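Local coordinates for adhesion and penetration protein autotransporter (Haemophilus influenzae, PDB 3SYJ), which is a self-associating autotransporter adhesin and probable serine protease that promotes adherence to and invasion of host cells and mediates bacterial aggregation, at residues A60-N65 against P119-F124; F489-N494 against N527-D532; W652-S655 against N659-F662. All blocks are in the same frame, centred on the assembly; numbering follows the deposited sequence.

Contact 1 (A60-N65 against P119-F124); sequences AALVEN and PRLHKF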
loop_
_atom_site.group_PDB
_atom_site.type_symbol
_atom_site.label_atom_id
_atom_site.label_comp_id
_atom_site.label_asym_id
_atom_site.label_seq_id
_atom_site.Cartn_x
_atom_site.Cartn_y
_atom_site.Cartn_z
ATOM N N ALA A 60 26.772 -60.669 12.616
ATOM C CA ALA A 60 28.064 -60.080 12.235
ATOM C C ALA A 60 28.070 -58.563 12.112
ATOM O O ALA A 60 27.022 -57.926 11.962
ATOM C CB ALA A 60 28.593 -60.715 10.948
ATOM N N ALA A 61 29.266 -57.991 12.167
ATOM C CA ALA A 61 29.408 -56.549 12.063
ATOM C C ALA A 61 30.526 -56.182 11.088
ATOM O O ALA A 61 31.519 -56.904 10.962
ATOM C CB ALA A 61 29.660 -55.936 13.434
ATOM N N LEU A 62 30.343 -55.064 10.397
ATOM C CA LEU A 62 31.265 -54.637 9.347
ATOM C C LEU A 62 32.457 -53.870 9.933
ATOM O O LEU A 62 32.301 -52.754 10.429
ATOM C CB LEU A 62 30.512 -53.781 8.320
ATOM C CG LEU A 62 31.198 -53.441 6.989
ATOM C CD1 LEU A 62 31.416 -54.678 6.115
ATOM C CD2 LEU A 62 30.377 -52.404 6.255
ATOM N N VAL A 63 33.643 -54.476 9.877
ATOM C CA VAL A 63 34.829 -53.881 10.485
ATOM C C VAL A 63 35.820 -53.321 9.447
ATOM O O VAL A 63 36.760 -52.607 9.800
ATOM C CB VAL A 63 35.562 -54.889 11.414
ATOM C CG1 VAL A 63 34.642 -55.373 12.536
ATOM C CG2 VAL A 63 36.077 -56.067 10.617
ATOM N N GLU A 64 35.615 -53.658 8.177
ATOM C CA GLU A 64 36.361 -53.040 7.086
ATOM C C GLU A 64 35.467 -53.080 5.860
ATOM O O GLU A 64 34.357 -53.610 5.927
ATOM C CB GLU A 64 37.670 -53.781 6.825
ATOM C CG GLU A 64 38.916 -52.880 6.870
ATOM C CD GLU A 64 38.876 -51.727 5.866
ATOM O OE1 GLU A 64 39.171 -50.579 6.268
ATOM O OE2 GLU A 64 38.549 -51.968 4.681
ATOM N N ASN A 65 35.937 -52.530 4.744
ATOM C CA ASN A 65 35.128 -52.468 3.533
ATOM C C ASN A 65 34.664 -53.840 3.038
ATOM O O ASN A 65 33.550 -53.979 2.528
ATOM C CB ASN A 65 35.867 -51.702 2.429
ATOM C CG ASN A 65 36.104 -50.247 2.790
ATOM O OD1 ASN A 65 37.185 -49.700 2.538
ATOM N ND2 ASN A 65 35.097 -49.608 3.390
ATOM N N PRO A 119 35.584 -63.084 8.527
ATOM C CA PRO A 119 35.242 -63.395 7.136
ATOM C C PRO A 119 35.534 -62.254 6.168
ATOM O O PRO A 119 35.339 -61.078 6.490
ATOM C CB PRO A 119 33.735 -63.655 7.194
ATOM C CG PRO A 119 33.476 -64.076 8.595
ATOM C CD PRO A 119 34.450 -63.294 9.438
ATOM N N ARG A 120 36.012 -62.623 4.982
ATOM C CA ARG A 120 36.219 -61.697 3.878
ATOM C C ARG A 120 35.038 -61.851 2.918
ATOM O O ARG A 120 34.612 -62.970 2.630
ATOM C CB ARG A 120 37.538 -62.033 3.170
ATOM C CG ARG A 120 37.937 -61.109 2.033
ATOM C CD ARG A 120 39.135 -61.671 1.274
ATOM N NE ARG A 120 39.780 -60.658 0.443
ATOM C CZ ARG A 120 40.501 -60.923 -0.645
ATOM N NH1 ARG A 120 40.676 -62.176 -1.046
ATOM N NH2 ARG A 120 41.045 -59.931 -1.339
ATOM N N LEU A 121 34.501 -60.726 2.452
ATOM C CA LEU A 121 33.350 -60.711 1.550
ATOM C C LEU A 121 33.815 -60.553 0.107
ATOM O O LEU A 121 34.926 -60.110 -0.137
ATOM C CB LEU A 121 32.416 -59.565 1.924
ATOM C CG LEU A 121 31.963 -59.587 3.383
ATOM C CD1 LEU A 121 31.095 -58.373 3.705
ATOM C CD2 LEU A 121 31.224 -60.876 3.678
ATOM N N HIS A 122 32.968 -60.912 -0.849
ATOM C CA HIS A 122 33.388 -60.893 -2.242
ATOM C C HIS A 122 33.320 -59.501 -2.874
ATOM O O HIS A 122 33.926 -59.270 -3.918
ATOM C CB HIS A 122 32.642 -61.951 -3.078
ATOM C CG HIS A 122 31.287 -61.525 -3.556
ATOM N ND1 HIS A 122 30.293 -61.093 -2.704
ATOM C CD2 HIS A 122 30.751 -61.503 -4.801
ATOM C CE1 HIS A 122 29.211 -60.804 -3.404
ATOM N NE2 HIS A 122 29.463 -61.041 -4.680
ATOM N N LYS A 123 32.610 -58.577 -2.225
ATOM C CA LYS A 123 32.505 -57.202 -2.715
ATOM C C LYS A 123 32.721 -56.179 -1.606
ATOM O O LYS A 123 32.439 -56.463 -0.442
ATOM C CB LYS A 123 31.130 -56.963 -3.328
ATOM C CG LYS A 123 30.872 -57.706 -4.627
ATOM C CD LYS A 123 31.616 -57.093 -5.794
ATOM C CE LYS A 123 31.252 -57.811 -7.088
ATOM N NZ LYS A 123 31.872 -57.169 -8.288
ATOM N N PHE A 124 33.211 -54.990 -1.962
ATOM C CA PHE A 124 33.246 -53.867 -1.020
ATOM C C PHE A 124 31.811 -53.524 -0.643
ATOM O O PHE A 124 30.950 -53.433 -1.516
ATOM C CB PHE A 124 33.885 -52.621 -1.633
ATOM C CG PHE A 124 35.370 -52.721 -1.842
ATOM C CD1 PHE A 124 36.088 -53.796 -1.359
ATOM C CD2 PHE A 124 36.053 -51.704 -2.505
ATOM C CE1 PHE A 124 37.464 -53.868 -1.554
ATOM C CE2 PHE A 124 37.427 -51.770 -2.695
ATOM C CZ PHE A 124 38.133 -52.852 -2.222
#
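With CG anti to the backbone N (chi1 -168°), L62 carries its isobutyl end toward residues 119-124, whereas L121 keeps CG beside its own backbone N (chi1 -55°) on a CB that already faces residues 60-65. The two leucines then meet methyl to methyl, L62 CD1 to L121 CD1 at 4.4 Å. Farther along, N65 touches F124 twice. The CB of N65 lies 4.3 Å from F124 CD1, set obliquely to the ring, and the carbonyl O of N65 receives a CA-H contact from F124 CA at 3.6 Å. Since no hydrogen bond joins the two segments, van der Waals packing carries most of the contact. Both segments belong to the N-terminal S6 peptidase domain, of the chymotrypsin-like PA clan, away from S218, its probable catalytic serine. Residues 119-124 also dock this domain on the beta-helix: K123 NZ forms a salt bridge with D402 and bonds to the carbonyls of R403 and G381, and F124 packs on A382 and I407. Before the turn at N65, E64 OE2 accepts the N65 amide N at 2.7 Å, met from well above the carboxylate plane.

Contact 2 (F489-N494 against N527-D532); sequences FKRIQN and NINKLD
R491 offers one face of its guanidinium to L531 and its NH1 corner to D532. Over the face lies L531: its CB stands 3.5 Å above the guanidinium plane of R491, over the centre of the group, and the two side chains cross at about a right angle. At the corner, D532 OD1 receives R491 NH1 in a salt bridge of 2.7 Å. This bond is bent, with an N-H...O angle of 144°, and the flat groups are far from coplanar, their planes standing 56° apart. OD1 lies only slightly off the guanidinium plane, yet NH1 reaches it from above the carboxylate plane. In the arginine, CG stands between the backbone N and the carbonyl carbon, chi2 is extended, and the chain bends at chi3 (-90°), which turns its end toward L531 and D532.

R491 sits in the turn between strands 487-489 and 493-494 of the right-handed parallel beta-helix, and residues 527-532 come from the loop that leads from strand 510-514 to strand 536-539. The contact therefore pins an excursion from the solenoid back onto one of its corners. The other terminal nitrogen, NH2, forms a salt bridge with D90 of the peptidase domain, so a single guanidinium joins both acids and links solenoid, loop and protease.

A water lying in the guanidinium plane widens the polar network. It accepts from R491 NH2 at 3.2 Å and from N529 ND2 at 3.1 Å, and donates to Q493 OE1 at 2.9 Å; that oxygen is also bonded by H92 NE2. N529 OD1 faces its own backbone instead, accepting from L531 N at 3.0 Å in an Asx turn, while N529 O accepts from D532 N at the start of the 3-10 segment that carries L531 and D532.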
loop_
_atom_site.group_PDB
_atom_site.type_symbol
_atom_site.label_atom_id
_atom_site.label_comp_id
_atom_site.label_asym_id
_atom_site.label_seq_id
_atom_site.Cartn_x
_atom_site.Cartn_y
_atom_site.Cartn_z
ATOM N N PHE A 489 11.164 -39.903 -15.678
ATOM C CA PHE A 489 10.923 -41.169 -14.987
ATOM C C PHE A 489 9.462 -41.585 -15.141
ATOM O O PHE A 489 8.572 -40.737 -15.268
ATOM C CB PHE A 489 11.195 -41.035 -13.490
ATOM C CG PHE A 489 12.638 -40.815 -13.131
ATOM C CD1 PHE A 489 13.425 -41.873 -12.712
ATOM C CD2 PHE A 489 13.189 -39.552 -13.156
ATOM C CE1 PHE A 489 14.747 -41.680 -12.355
ATOM C CE2 PHE A 489 14.513 -39.344 -12.797
ATOM C CZ PHE A 489 15.292 -40.409 -12.395
ATOM N N LYS A 490 9.213 -42.890 -15.120
ATOM C CA LYS A 490 7.856 -43.385 -14.929
ATOM C C LYS A 490 7.575 -43.353 -13.431
ATOM O O LYS A 490 6.686 -42.637 -12.974
ATOM C CB LYS A 490 7.715 -44.793 -15.493
ATOM C CG LYS A 490 7.880 -44.835 -16.999
ATOM C CD LYS A 490 8.006 -46.258 -17.510
ATOM C CE LYS A 490 8.444 -46.278 -18.966
ATOM N NZ LYS A 490 9.117 -47.561 -19.306
ATOM N N ARG A 491 8.354 -44.118 -12.671
ATOM C CA ARG A 491 8.438 -43.927 -11.227
ATOM C C ARG A 491 9.902 -43.882 -10.799
ATOM O O ARG A 491 10.763 -44.512 -11.424
ATOM C CB ARG A 491 7.689 -45.025 -10.464
ATOM C CG ARG A 491 8.109 -46.439 -10.799
ATOM C CD ARG A 491 7.322 -47.477 -9.976
ATOM N NE ARG A 491 8.010 -47.755 -8.728
ATOM C CZ ARG A 491 8.858 -48.761 -8.554
ATOM N NH1 ARG A 491 9.105 -49.619 -9.535
ATOM N NH2 ARG A 491 9.455 -48.913 -7.388
ATOM N N ILE A 492 10.196 -43.129 -9.747
ATOM C CA ILE A 492 11.549 -43.111 -9.210
ATOM C C ILE A 492 11.654 -44.167 -8.116
ATOM O O ILE A 492 10.863 -44.173 -7.180
ATOM C CB ILE A 492 11.923 -41.722 -8.644
ATOM C CG1 ILE A 492 11.677 -40.627 -9.686
ATOM C CG2 ILE A 492 13.383 -41.688 -8.207
ATOM C CD1 ILE A 492 11.771 -39.224 -9.114
ATOM N N GLN A 493 12.607 -45.082 -8.249
ATOM C CA GLN A 493 12.869 -46.044 -7.189
ATOM C C GLN A 493 13.610 -45.342 -6.067
ATOM O O GLN A 493 14.707 -44.815 -6.262
ATOM C CB GLN A 493 13.707 -47.201 -7.705
ATOM C CG GLN A 493 13.040 -47.995 -8.791
ATOM C CD GLN A 493 13.750 -49.302 -9.030
ATOM O OE1 GLN A 493 13.771 -50.169 -8.163
ATOM N NE2 GLN A 493 14.347 -49.448 -10.213
ATOM N N ASN A 494 12.998 -45.322 -4.894
ATOM C CA ASN A 494 13.604 -44.674 -3.753
ATOM C C ASN A 494 13.118 -45.362 -2.494
ATOM O O ASN A 494 12.008 -45.886 -2.462
ATOM C CB ASN A 494 13.254 -43.182 -3.726
ATOM C CG ASN A 494 11.777 -42.936 -3.491
ATOM O OD1 ASN A 494 10.946 -43.199 -4.366
ATOM N ND2 ASN A 494 11.441 -42.423 -2.313
ATOM N N ASN A 527 6.737 -63.110 -11.494
ATOM C CA ASN A 527 7.583 -62.148 -10.805
ATOM C C ASN A 527 7.115 -60.738 -11.081
ATOM O O ASN A 527 7.840 -59.910 -11.633
ATOM C CB ASN A 527 9.057 -62.323 -11.157
ATOM C CG ASN A 527 9.336 -62.071 -12.603
ATOM O OD1 ASN A 527 10.447 -61.693 -12.964
ATOM N ND2 ASN A 527 8.327 -62.270 -13.452
ATOM N N ILE A 528 5.871 -60.497 -10.695
ATOM C CA ILE A 528 5.238 -59.202 -10.822
ATOM C C ILE A 528 5.804 -58.252 -9.773
ATOM O O ILE A 528 5.844 -58.582 -8.587
ATOM C CB ILE A 528 3.718 -59.360 -10.637
ATOM C CG1 ILE A 528 3.167 -60.294 -11.718
ATOM C CG2 ILE A 528 3.018 -58.024 -10.671
ATOM C CD1 ILE A 528 1.693 -60.569 -11.607
ATOM N N ASN A 529 6.275 -57.092 -10.213
ATOM C CA ASN A 529 6.602 -56.018 -9.279
ATOM C C ASN A 529 5.418 -55.067 -9.185
ATOM O O ASN A 529 5.245 -54.180 -10.018
ATOM C CB ASN A 529 7.863 -55.263 -9.699
ATOM C CG ASN A 529 8.278 -54.209 -8.680
ATOM O OD1 ASN A 529 7.483 -53.793 -7.839
ATOM N ND2 ASN A 529 9.529 -53.776 -8.754
ATOM N N LYS A 530 4.603 -55.279 -8.162
ATOM C CA LYS A 530 3.364 -54.543 -7.957
ATOM C C LYS A 530 3.541 -53.033 -8.025
ATOM O O LYS A 530 2.616 -52.322 -8.402
ATOM C CB LYS A 530 2.759 -54.924 -6.600
ATOM C CG LYS A 530 1.245 -55.067 -6.613
ATOM C CD LYS A 530 0.825 -56.239 -7.505
ATOM C CE LYS A 530 -0.693 -56.393 -7.580
ATOM N NZ LYS A 530 -1.319 -56.896 -6.315
ATOM N N LEU A 531 4.719 -52.543 -7.640
ATOM C CA LEU A 531 4.973 -51.100 -7.626
ATOM C C LEU A 531 4.819 -50.471 -9.011
ATOM O O LEU A 531 4.552 -49.280 -9.130
ATOM C CB LEU A 531 6.370 -50.786 -7.071
ATOM C CG LEU A 531 6.524 -50.641 -5.558
ATOM C CD1 LEU A 531 6.159 -51.928 -4.888
ATOM C CD2 LEU A 531 7.948 -50.262 -5.197
ATOM N N ASP A 532 4.988 -51.283 -10.052
ATOM C CA ASP A 532 4.949 -50.802 -11.431
ATOM C C ASP A 532 3.543 -50.775 -12.019
ATOM O O ASP A 532 3.355 -50.353 -13.158
ATOM C CB ASP A 532 5.846 -51.667 -12.320
ATOM C CG ASP A 532 7.319 -51.511 -11.987
ATOM O OD1 ASP A 532 7.742 -50.375 -11.692
ATOM O OD2 ASP A 532 8.057 -52.515 -12.027
HETATM O O HOH W 1 11.276 -51.518 -7.474
#

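Contact 3 (W652-S655 against N659-F662); sequences WTVS and NATF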
loop_
_atom_site.group_PDB
_atom_site.type_symbol
_atom_site.label_atom_id
_atom_site.label_comp_id
_atom_site.label_asym_id
_atom_site.label_seq_id
_atom_site.Cartn_x
_atom_site.Cartn_y
_atom_site.Cartn_z
ATOM N N TRP A 652 1.469 -19.657 -6.284
ATOM C CA TRP A 652 0.629 -20.660 -6.923
ATOM C C TRP A 652 -0.118 -20.077 -8.107
ATOM O O TRP A 652 -0.668 -18.984 -8.024
ATOM C CB TRP A 652 -0.372 -21.249 -5.912
ATOM C CG TRP A 652 0.272 -22.164 -4.898
ATOM C CD1 TRP A 652 1.020 -21.795 -3.809
ATOM C CD2 TRP A 652 0.233 -23.599 -4.890
ATOM N NE1 TRP A 652 1.448 -22.912 -3.133
ATOM C CE2 TRP A 652 0.978 -24.031 -3.774
ATOM C CE3 TRP A 652 -0.362 -24.558 -5.717
ATOM C CZ2 TRP A 652 1.147 -25.380 -3.468
ATOM C CZ3 TRP A 652 -0.189 -25.898 -5.414
ATOM C CH2 TRP A 652 0.557 -26.296 -4.298
ATOM N N THR A 653 -0.126 -20.817 -9.211
ATOM C CA THR A 653 -0.979 -20.502 -10.346
ATOM C C THR A 653 -1.794 -21.729 -10.749
ATOM O O THR A 653 -1.248 -22.727 -11.221
ATOM C CB THR A 653 -0.173 -20.009 -11.557
ATOM O OG1 THR A 653 0.545 -18.825 -11.198
ATOM C CG2 THR A 653 -1.110 -19.695 -12.714
ATOM N N VAL A 654 -3.101 -21.650 -10.547
ATOM C CA VAL A 654 -3.992 -22.749 -10.871
ATOM C C VAL A 654 -4.876 -22.313 -12.031
ATOM O O VAL A 654 -5.543 -21.278 -11.956
ATOM C CB VAL A 654 -4.854 -23.125 -9.658
ATOM C CG1 VAL A 654 -5.579 -24.436 -9.900
ATOM C CG2 VAL A 654 -3.988 -23.211 -8.416
ATOM N N SER A 655 -4.873 -23.091 -13.108
ATOM C CA SER A 655 -5.534 -22.666 -14.332
ATOM C C SER A 655 -6.396 -23.773 -14.929
ATOM O O SER A 655 -6.508 -24.857 -14.360
ATOM C CB SER A 655 -4.503 -22.171 -15.347
ATOM O OG SER A 655 -3.578 -23.187 -15.665
ATOM N N ASN A 659 -7.252 -27.825 -9.778
ATOM C CA ASN A 659 -7.637 -27.543 -8.405
ATOM C C ASN A 659 -6.460 -27.636 -7.441
ATOM O O ASN A 659 -5.539 -28.420 -7.658
ATOM C CB ASN A 659 -8.765 -28.478 -7.969
ATOM C CG ASN A 659 -9.386 -28.052 -6.657
ATOM O OD1 ASN A 659 -8.720 -28.030 -5.616
ATOM N ND2 ASN A 659 -10.670 -27.701 -6.697
ATOM N N ALA A 660 -6.488 -26.823 -6.388
ATOM C CA ALA A 660 -5.477 -26.875 -5.329
ATOM C C ALA A 660 -6.143 -26.769 -3.964
ATOM O O ALA A 660 -6.941 -25.862 -3.731
ATOM C CB ALA A 660 -4.461 -25.771 -5.502
ATOM N N THR A 661 -5.811 -27.693 -3.065
ATOM C CA THR A 661 -6.431 -27.743 -1.747
ATOM C C THR A 661 -5.381 -27.780 -0.641
ATOM O O THR A 661 -4.408 -28.532 -0.734
ATOM C CB THR A 661 -7.334 -28.982 -1.620
ATOM O OG1 THR A 661 -8.304 -28.969 -2.672
ATOM C CG2 THR A 661 -8.035 -29.007 -0.264
ATOM N N PHE A 662 -5.583 -26.972 0.399
ATOM C CA PHE A 662 -4.622 -26.864 1.497
ATOM C C PHE A 662 -5.254 -27.148 2.861
ATOM O O PHE A 662 -6.297 -26.586 3.199
ATOM C CB PHE A 662 -4.010 -25.464 1.555
ATOM C CG PHE A 662 -3.401 -24.993 0.264
ATOM C CD1 PHE A 662 -2.027 -24.986 0.093
ATOM C CD2 PHE A 662 -4.202 -24.518 -0.763
ATOM C CE1 PHE A 662 -1.461 -24.535 -1.088
ATOM C CE2 PHE A 662 -3.642 -24.061 -1.943
ATOM C CZ PHE A 662 -2.267 -24.068 -2.105
#
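W652 and F662 face each other across the interior of the right-handed parallel beta-helix, from two successive strands of the solenoid joined by a short turn. Strand directions differ by 135° and the axes come no nearer than 7.9 Å, and no hydrogen bond passes between the two segments. The strands instead pair with those of neighbouring coils: the backbone of T653 bonds to F632 and I634, that of W652 to S706 and N708, and strand 659-662 runs parallel between strands 638-641 and 714-718. What joins the two segments directly is mainly the meeting of inward side chains.

The aromatic contact is a T-shaped, edge-to-face pair. F662 directs its edge at one face of the indole six-membered ring of W652, with centroids 4.9 Å apart and planes at 79°. The side chains reach in from opposite directions, and in both CG stands beside the backbone N and anti to the carbonyl carbon (chi1 -72° for W652). W652 also stacks with F632 on strand 631-634; F662 is touched by V641, I703 and V717.

Aliphatic contacts fill the part nearer the turn. V654 CG2 meets the CB of A660 at 3.9 Å. The same alanine methyl, A660 CB, also lies 4.3 Å from W652 CZ3, oblique to the ring, and so touches both the valine and the tryptophan.

One contact runs from side chain to backbone: V654, closest to N659 by CA position, sets its other methyl, CG1, 3.8 Å from N659 N.

At the aromatic pair, the closest approach falls to two atoms of the phenyl edge, with F662 CE1 3.6 Å from W652 CZ2 and F662 CZ 3.6 Å from W652 CE2.

How the contacts relate
From the N terminus the three contacts follow in series, neither nesting nor crossing. Contact 1 closes a loop within the peptidase domain, 53 residues lying between its segments. Contact 2 comes later, in the beta-helix, where 32 residues separate a solenoid corner from the loop held against it. Contact 3 spans the shortest interval, three residues between its segments, in the turn that joins consecutive strands within the second beta-solenoid repeat region. The centres of contacts 1 and 2 are about 30 Å apart, those of 2 and 3 about 28 Å, and none touches another. Contacts 1 and 2 both include residues bridging protease and solenoid; contact 3 joins strands inside the solenoid itself.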